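Local coordinates for protein peptidase, M20/M25/M40 family (Staphylococcus aureus, PDB 4EWT) that is a dimanganese amidohydrolase of the M20 peptidase family and probably cleaves the amide bond of N-acylated amino acids, at residues Thr217-Gln220 / Thr221-Ser224; Glu42-Gly46 / Lys47-Val51; Phe366-Ser369 / Glu370-Leu374. All coordinates share one frame; numbering follows the deposited sequence.

Interaction 1: Thr217-Gln220 / Thr221-Ser224; sequences TALQ and TVVS
The flat group to look at first is the carbonyl of Ala218, whose oxygen takes two donors from Thr221. The backbone N comes in from above the carbonyl plane, 50° out of it, while the hydroxyl arrives almost straight off the end of the C=O bond, at a C=O...OG1 angle of 169°. This is the kinked part of helix 208-226, a helix of the satellite domain through which M20 enzymes typically pair their subunits. Thr221 OG1 lies 2.6 Å from Ala218 O because chi1 of 58° tucks it between the backbone N and the carbonyl carbon; Thr221 N is 3.1 Å from the same oxygen. Val222 N likewise reaches back three residues, to Leu219 O at 3.0 Å. The four-residue pattern resumes at Ser224 N, which donates to Gln220 O at 3.1 Å.

Leu219 and Val222 turn to strand 233-242 and helix 264-285, packing on Val235 and Leu277. On the side facing the second subunit, Val223 meets its own counterpart, and Ser224 OG pairs with the side-chain amide of Gln220 of that subunit. Where the helix opens, a water bridges the gap: it donates to Leu219 O at 2.7 Å and accepts from Val223 N at 3.0 Å.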
loop_
_atom_site.group_PDB
_atom_site.type_symbol
_atom_site.label_atom_id
_atom_site.label_comp_id
_atom_site.label_asym_id
_atom_site.label_seq_id
_atom_site.Cartn_x
_atom_site.Cartn_y
_atom_site.Cartn_z
ATOM N N THR A 217 -1.911 -2.121 5.078
ATOM C CA THR A 217 -0.806 -1.299 4.615
ATOM C C THR A 217 -0.827 0.117 5.203
ATOM O O THR A 217 0.211 0.618 5.640
ATOM C CB THR A 217 -0.756 -1.185 3.057
ATOM O OG1 THR A 217 -1.931 -0.491 2.601
ATOM C CG2 THR A 217 -0.670 -2.565 2.408
ATOM N N ALA A 218 -1.999 0.757 5.212
ATOM C CA ALA A 218 -2.145 2.093 5.801
ATOM C C ALA A 218 -1.906 2.103 7.324
ATOM O O ALA A 218 -1.420 3.087 7.890
ATOM C CB ALA A 218 -3.530 2.672 5.462
ATOM N N LEU A 219 -2.280 1.017 7.991
ATOM C CA LEU A 219 -2.115 0.908 9.434
ATOM C C LEU A 219 -0.649 1.041 9.900
ATOM O O LEU A 219 -0.396 1.447 11.035
ATOM C CB LEU A 219 -2.665 -0.423 9.911
ATOM C CG LEU A 219 -2.869 -0.623 11.417
ATOM C CD1 LEU A 219 -3.938 0.328 11.949
ATOM C CD2 LEU A 219 -3.272 -2.046 11.629
ATOM N N GLN A 220 0.295 0.705 9.026
ATOM C CA GLN A 220 1.718 0.742 9.379
ATOM C C GLN A 220 2.172 2.170 9.694
ATOM O O GLN A 220 3.171 2.347 10.382
ATOM C CB GLN A 220 2.581 0.145 8.261
ATOM C CG GLN A 220 2.171 -1.315 7.876
ATOM C CD GLN A 220 1.872 -2.182 9.086
ATOM O OE1 GLN A 220 0.753 -2.710 9.225
ATOM N NE2 GLN A 220 2.859 -2.335 9.965
ATOM N N THR A 221 1.429 3.172 9.200
ATOM C CA THR A 221 1.754 4.567 9.474
ATOM C C THR A 221 1.457 4.994 10.895
ATOM O O THR A 221 1.982 6.007 11.338
ATOM C CB THR A 221 1.051 5.561 8.527
ATOM O OG1 THR A 221 -0.375 5.386 8.622
ATOM C CG2 THR A 221 1.530 5.377 7.085
ATOM N N VAL A 222 0.632 4.240 11.615
ATOM C CA VAL A 222 0.397 4.553 13.037
ATOM C C VAL A 222 1.706 4.508 13.828
ATOM O O VAL A 222 2.093 5.483 14.485
ATOM C CB VAL A 222 -0.654 3.626 13.671
ATOM C CG1 VAL A 222 -0.810 3.920 15.166
ATOM C CG2 VAL A 222 -1.994 3.784 12.936
ATOM N N VAL A 223 2.423 3.388 13.725
ATOM C CA VAL A 223 3.709 3.305 14.390
ATOM C C VAL A 223 4.740 4.155 13.639
ATOM O O VAL A 223 5.570 4.829 14.264
ATOM C CB VAL A 223 4.162 1.826 14.642
ATOM C CG1 VAL A 223 5.611 1.754 15.099
ATOM C CG2 VAL A 223 3.263 1.162 15.720
ATOM N N SER A 224 4.688 4.173 12.311
ATOM C CA SER A 224 5.848 4.696 11.574
ATOM C C SER A 224 5.827 6.210 11.394
ATOM O O SER A 224 6.867 6.809 11.079
ATOM C CB SER A 224 5.984 4.009 10.201
ATOM O OG SER A 224 5.126 4.631 9.263
HETATM O O HOH W 1 1.451 0.717 12.867
#

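Interaction 2: Glu42-Gly46 / Lys47-Val51; sequences EFYKG and KDVEV
Lys47 NZ is held by three groups: the ring of Phe43, the backbone oxygen of Phe43 and the carboxylate of Glu117 in helix 105-120. The ammonium stands over one face of the Phe43 ring, with NZ 3.4 Å from the centroid and 23° off the normal, a cation-pi contact displaced toward CZ and CE1. Its bond to Phe43 O is weak at 3.4 Å, so the salt bridge to Glu117 is the stronger polar tie. The lysine chain runs extended beyond CG, its CD and CE passing beside Phe43 O on the way to the ring.

The backbone here makes a type II beta turn from Tyr44 to Lys47, linking the end of helix 34-43 to edge strand 50-52 of the mixed sheet. Lys47 N closes the turn on Tyr44 O at 3.1 Å, and Gly46 takes the positive phi of 85° that the third position of such a turn requires. On the sheet side, Val49 CG2 lies 3.8 Å from Tyr44 CD1, the two side chains crossing at about a right angle. Val51 CG1 touches Tyr44 CB at 4.0 Å, while Tyr44 itself packs on Val62 and Leu113.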
loop_
_atom_site.group_PDB
_atom_site.type_symbol
_atom_site.label_atom_id
_atom_site.label_comp_id
_atom_site.label_asym_id
_atom_site.label_seq_id
_atom_site.Cartn_x
_atom_site.Cartn_y
_atom_site.Cartn_z
ATOM N N GLU A 42 -3.803 -22.834 53.155
ATOM C CA GLU A 42 -3.374 -23.855 54.063
ATOM C C GLU A 42 -1.980 -23.611 54.560
ATOM O O GLU A 42 -1.711 -23.936 55.683
ATOM C CB GLU A 42 -3.465 -25.242 53.460
ATOM C CG GLU A 42 -2.638 -25.377 52.278
ATOM C CD GLU A 42 -1.496 -26.341 52.384
ATOM O OE1 GLU A 42 -0.344 -25.877 52.527
ATOM O OE2 GLU A 42 -1.742 -27.560 52.243
ATOM N N PHE A 43 -1.100 -23.050 53.740
ATOM C CA PHE A 43 0.257 -22.742 54.214
ATOM C C PHE A 43 0.259 -21.890 55.489
ATOM O O PHE A 43 1.063 -22.123 56.400
ATOM C CB PHE A 43 1.092 -22.070 53.114
ATOM C CG PHE A 43 2.449 -21.585 53.583
ATOM C CD1 PHE A 43 3.561 -22.420 53.521
ATOM C CD2 PHE A 43 2.607 -20.293 54.089
ATOM C CE1 PHE A 43 4.811 -21.978 53.953
ATOM C CE2 PHE A 43 3.849 -19.842 54.532
ATOM C CZ PHE A 43 4.957 -20.684 54.460
ATOM N N TYR A 44 -0.644 -20.916 55.557
ATOM C CA TYR A 44 -0.669 -20.005 56.702
ATOM C C TYR A 44 -1.324 -20.567 57.973
ATOM O O TYR A 44 -1.389 -19.876 58.990
ATOM C CB TYR A 44 -1.274 -18.653 56.314
ATOM C CG TYR A 44 -0.422 -17.890 55.328
ATOM C CD1 TYR A 44 0.778 -17.302 55.728
ATOM C CD2 TYR A 44 -0.810 -17.755 53.995
ATOM C CE1 TYR A 44 1.567 -16.612 54.837
ATOM C CE2 TYR A 44 -0.023 -17.054 53.089
ATOM C CZ TYR A 44 1.159 -16.488 53.524
ATOM O OH TYR A 44 1.954 -15.799 52.668
ATOM N N LYS A 45 -1.768 -21.807 57.927
ATOM C CA LYS A 45 -2.316 -22.478 59.110
ATOM C C LYS A 45 -1.231 -22.663 60.138
ATOM O O LYS A 45 -0.168 -23.114 59.824
ATOM C CB LYS A 45 -2.910 -23.832 58.768
ATOM C CG LYS A 45 -4.036 -23.829 57.792
ATOM C CD LYS A 45 -5.224 -23.120 58.281
ATOM C CE LYS A 45 -6.450 -23.756 57.721
ATOM N NZ LYS A 45 -7.652 -22.940 57.925
ATOM N N GLY A 46 -1.519 -22.261 61.362
ATOM C CA GLY A 46 -0.563 -22.373 62.472
ATOM C C GLY A 46 0.400 -21.207 62.565
ATOM O O GLY A 46 1.258 -21.175 63.446
ATOM N N LYS A 47 0.251 -20.251 61.647
ATOM C CA LYS A 47 1.097 -19.059 61.609
ATOM C C LYS A 47 0.324 -17.813 62.022
ATOM O O LYS A 47 -0.889 -17.737 61.828
ATOM C CB LYS A 47 1.773 -18.932 60.241
ATOM C CG LYS A 47 2.772 -20.065 60.067
ATOM C CD LYS A 47 3.339 -20.224 58.683
ATOM C CE LYS A 47 3.849 -21.655 58.579
ATOM N NZ LYS A 47 4.341 -22.013 57.243
ATOM N N ASP A 48 1.026 -16.859 62.629
ATOM C CA ASP A 48 0.384 -15.710 63.277
ATOM C C ASP A 48 0.114 -14.577 62.294
ATOM O O ASP A 48 0.768 -13.538 62.328
ATOM C CB ASP A 48 1.225 -15.227 64.471
ATOM C CG ASP A 48 0.553 -14.106 65.268
ATOM O OD1 ASP A 48 -0.697 -13.987 65.268
ATOM O OD2 ASP A 48 1.299 -13.338 65.908
ATOM N N VAL A 49 -0.855 -14.804 61.412
ATOM C CA VAL A 49 -1.307 -13.806 60.439
ATOM C C VAL A 49 -2.834 -13.845 60.334
ATOM O O VAL A 49 -3.455 -14.822 60.750
ATOM C CB VAL A 49 -0.691 -14.056 59.033
ATOM C CG1 VAL A 49 0.836 -13.964 59.073
ATOM C CG2 VAL A 49 -1.141 -15.402 58.458
ATOM N N GLU A 50 -3.439 -12.801 59.795
ATOM C CA GLU A 50 -4.836 -12.882 59.422
ATOM C C GLU A 50 -4.990 -13.225 57.965
ATOM O O GLU A 50 -4.522 -12.533 57.128
ATOM C CB GLU A 50 -5.625 -11.624 59.732
ATOM C CG GLU A 50 -5.089 -10.687 60.774
ATOM C CD GLU A 50 -5.745 -9.313 60.680
ATOM O OE1 GLU A 50 -6.739 -9.167 59.950
ATOM O OE2 GLU A 50 -5.255 -8.373 61.313
ATOM N N VAL A 51 -5.643 -14.310 57.654
ATOM C CA VAL A 51 -5.866 -14.561 56.266
ATOM C C VAL A 51 -7.305 -14.431 55.829
ATOM O O VAL A 51 -8.205 -15.110 56.269
ATOM C CB VAL A 51 -5.214 -15.802 55.719
ATOM C CG1 VAL A 51 -4.657 -16.637 56.749
ATOM C CG2 VAL A 51 -6.098 -16.512 54.835
#

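Interaction 3: Phe366-Ser369 / Glu370-Leu374; sequences FNIS and EKSLL
A capped turn leads into helix 372-386, the last helix of the chain, and Ser369 supplies the acceptors for it with both its side chain and its backbone. Residues 366-369 belong to the loop that also carries the manganese ligand His362, and the side chain of Ile368 is about 10 Å from a manganese ion. Ser369 to Ser372 form a type I beta turn, closed by Ser372 N on Ser369 O at 3.2 Å. The hydroxyl of Ser372 adds a second bond to the same oxygen, OG to Ser369 O at 2.9 Å, nearly along the C=O axis at 166°. That hydroxyl sits between its own backbone N and carbonyl carbon, the rotamer that folds it back over the turn, so one buried carbonyl oxygen is gripped twice by one residue.

The side chain of Ser369 adds a capping bond of its own. Its OG accepts from Lys371 N at 3.3 Å, a serine-to-second-residue bond that fits an ST turn. To reach that N, the hydroxyl takes a chi1 of 149°, well away from a staggered position. Packing is tight there, with Lys371 CG just 3.1 Å from Ser369 OG. Glu370 extends away from the turn to salt bridges with Arg20 and Arg21 of helix 13-25, two positive charges that would probably keep its carboxylate ionised. Leu373 packs on helices 13-25 and 105-120, Ile368 rests on Ala107 of the latter, and backbone bonding between Ser369 and Ala351 ties the approach to the chain just past strand 344-350. Ile368 CD1 comes within 4.3 Å of Ser372 OG.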
loop_
_atom_site.group_PDB
_atom_site.type_symbol
_atom_site.label_atom_id
_atom_site.label_comp_id
_atom_site.label_asym_id
_atom_site.label_seq_id
_atom_site.Cartn_x
_atom_site.Cartn_y
_atom_site.Cartn_z
ATOM N N PHE A 366 10.831 -22.670 29.134
ATOM C CA PHE A 366 11.077 -21.661 30.172
ATOM C C PHE A 366 11.666 -22.268 31.444
ATOM O O PHE A 366 11.126 -23.243 31.979
ATOM C CB PHE A 366 9.764 -20.928 30.494
ATOM C CG PHE A 366 9.849 -19.980 31.661
ATOM C CD1 PHE A 366 10.286 -18.672 31.480
ATOM C CD2 PHE A 366 9.466 -20.388 32.937
ATOM C CE1 PHE A 366 10.355 -17.787 32.555
ATOM C CE2 PHE A 366 9.533 -19.510 34.016
ATOM C CZ PHE A 366 9.978 -18.205 33.820
ATOM N N ASN A 367 12.772 -21.692 31.912
ATOM C CA ASN A 367 13.408 -22.111 33.167
ATOM C C ASN A 367 14.187 -20.973 33.819
ATOM O O ASN A 367 14.740 -20.106 33.133
ATOM C CB ASN A 367 14.326 -23.323 32.953
ATOM C CG ASN A 367 14.540 -24.147 34.229
ATOM O OD1 ASN A 367 14.319 -23.682 35.352
ATOM N ND2 ASN A 367 14.977 -25.387 34.048
ATOM N N ILE A 368 14.221 -20.991 35.149
ATOM C CA ILE A 368 14.903 -19.970 35.932
ATOM C C ILE A 368 15.968 -20.573 36.866
ATOM O O ILE A 368 15.877 -21.744 37.247
ATOM C CB ILE A 368 13.885 -19.142 36.763
ATOM C CG1 ILE A 368 13.043 -20.066 37.659
ATOM C CG2 ILE A 368 13.003 -18.299 35.838
ATOM C CD1 ILE A 368 11.956 -19.373 38.475
ATOM N N SER A 369 16.963 -19.789 37.204
ATOM C CA SER A 369 17.844 -20.126 38.259
ATOM C C SER A 369 17.082 -20.025 39.567
ATOM O O SER A 369 16.471 -19.022 39.842
ATOM C CB SER A 369 18.981 -19.164 38.286
ATOM O OG SER A 369 19.394 -19.042 39.606
ATOM N N GLU A 370 17.133 -21.080 40.369
ATOM C CA GLU A 370 16.325 -21.160 41.585
ATOM C C GLU A 370 16.866 -20.310 42.730
ATOM O O GLU A 370 16.229 -20.210 43.789
ATOM C CB GLU A 370 16.124 -22.618 42.019
ATOM C CG GLU A 370 15.032 -23.332 41.224
ATOM C CD GLU A 370 14.797 -24.763 41.671
ATOM O OE1 GLU A 370 15.776 -25.528 41.787
ATOM O OE2 GLU A 370 13.623 -25.128 41.896
ATOM N N LYS A 371 18.024 -19.686 42.519
ATOM C CA LYS A 371 18.564 -18.776 43.521
ATOM C C LYS A 371 17.989 -17.365 43.396
ATOM O O LYS A 371 18.360 -16.468 44.156
ATOM C CB LYS A 371 20.095 -18.780 43.527
ATOM C CG LYS A 371 20.754 -18.185 42.309
ATOM C CD LYS A 371 22.235 -18.557 42.278
ATOM C CE LYS A 371 22.442 -20.036 41.984
ATOM N NZ LYS A 371 23.847 -20.467 42.268
ATOM N N SER A 372 17.078 -17.183 42.435
ATOM C CA SER A 372 16.247 -15.985 42.371
ATOM C C SER A 372 15.250 -15.959 43.528
ATOM O O SER A 372 14.783 -14.886 43.915
ATOM C CB SER A 372 15.489 -15.921 41.045
ATOM O OG SER A 372 14.640 -17.048 40.878
ATOM N N LEU A 373 14.925 -17.137 44.071
ATOM C CA LEU A 373 13.964 -17.249 45.181
ATOM C C LEU A 373 14.446 -16.501 46.420
ATOM O O LEU A 373 13.747 -15.636 46.950
ATOM C CB LEU A 373 13.680 -18.716 45.536
ATOM C CG LEU A 373 12.839 -19.571 44.582
ATOM C CD1 LEU A 373 12.996 -21.042 44.901
ATOM C CD2 LEU A 373 11.371 -19.193 44.629
ATOM N N LEU A 374 15.653 -16.838 46.863
ATOM C CA LEU A 374 16.240 -16.245 48.063
ATOM C C LEU A 374 16.478 -14.744 47.884
ATOM O O LEU A 374 16.175 -13.949 48.782
ATOM C CB LEU A 374 17.533 -16.986 48.442
ATOM C CG LEU A 374 18.363 -16.512 49.641
ATOM C CD1 LEU A 374 17.537 -16.459 50.924
ATOM C CD2 LEU A 374 19.597 -17.390 49.819
#

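Interactions 1 and 3 are buried and interaction 2 is only partly so. Interactions 1 and 2 lie on opposite sides of the chain's centre, about 53 Å apart between centres, and 3 is nearer to 2, at about 26 Å. Both 2 and 3 pack against helices 13-25 and 105-120, whereas 1 sits on a helix that meets other subunits. The chemistry follows the place: at the helix kink of 1 a hydroxyl and a water supply bonds, 2 puts a charged lysine over an aromatic ring near the surface, and 3 starts a helix from a serine in the loop that carries a manganese ligand. In 1 and 3 a hydroxyl and an N-H of one residue share a single carbonyl oxygen.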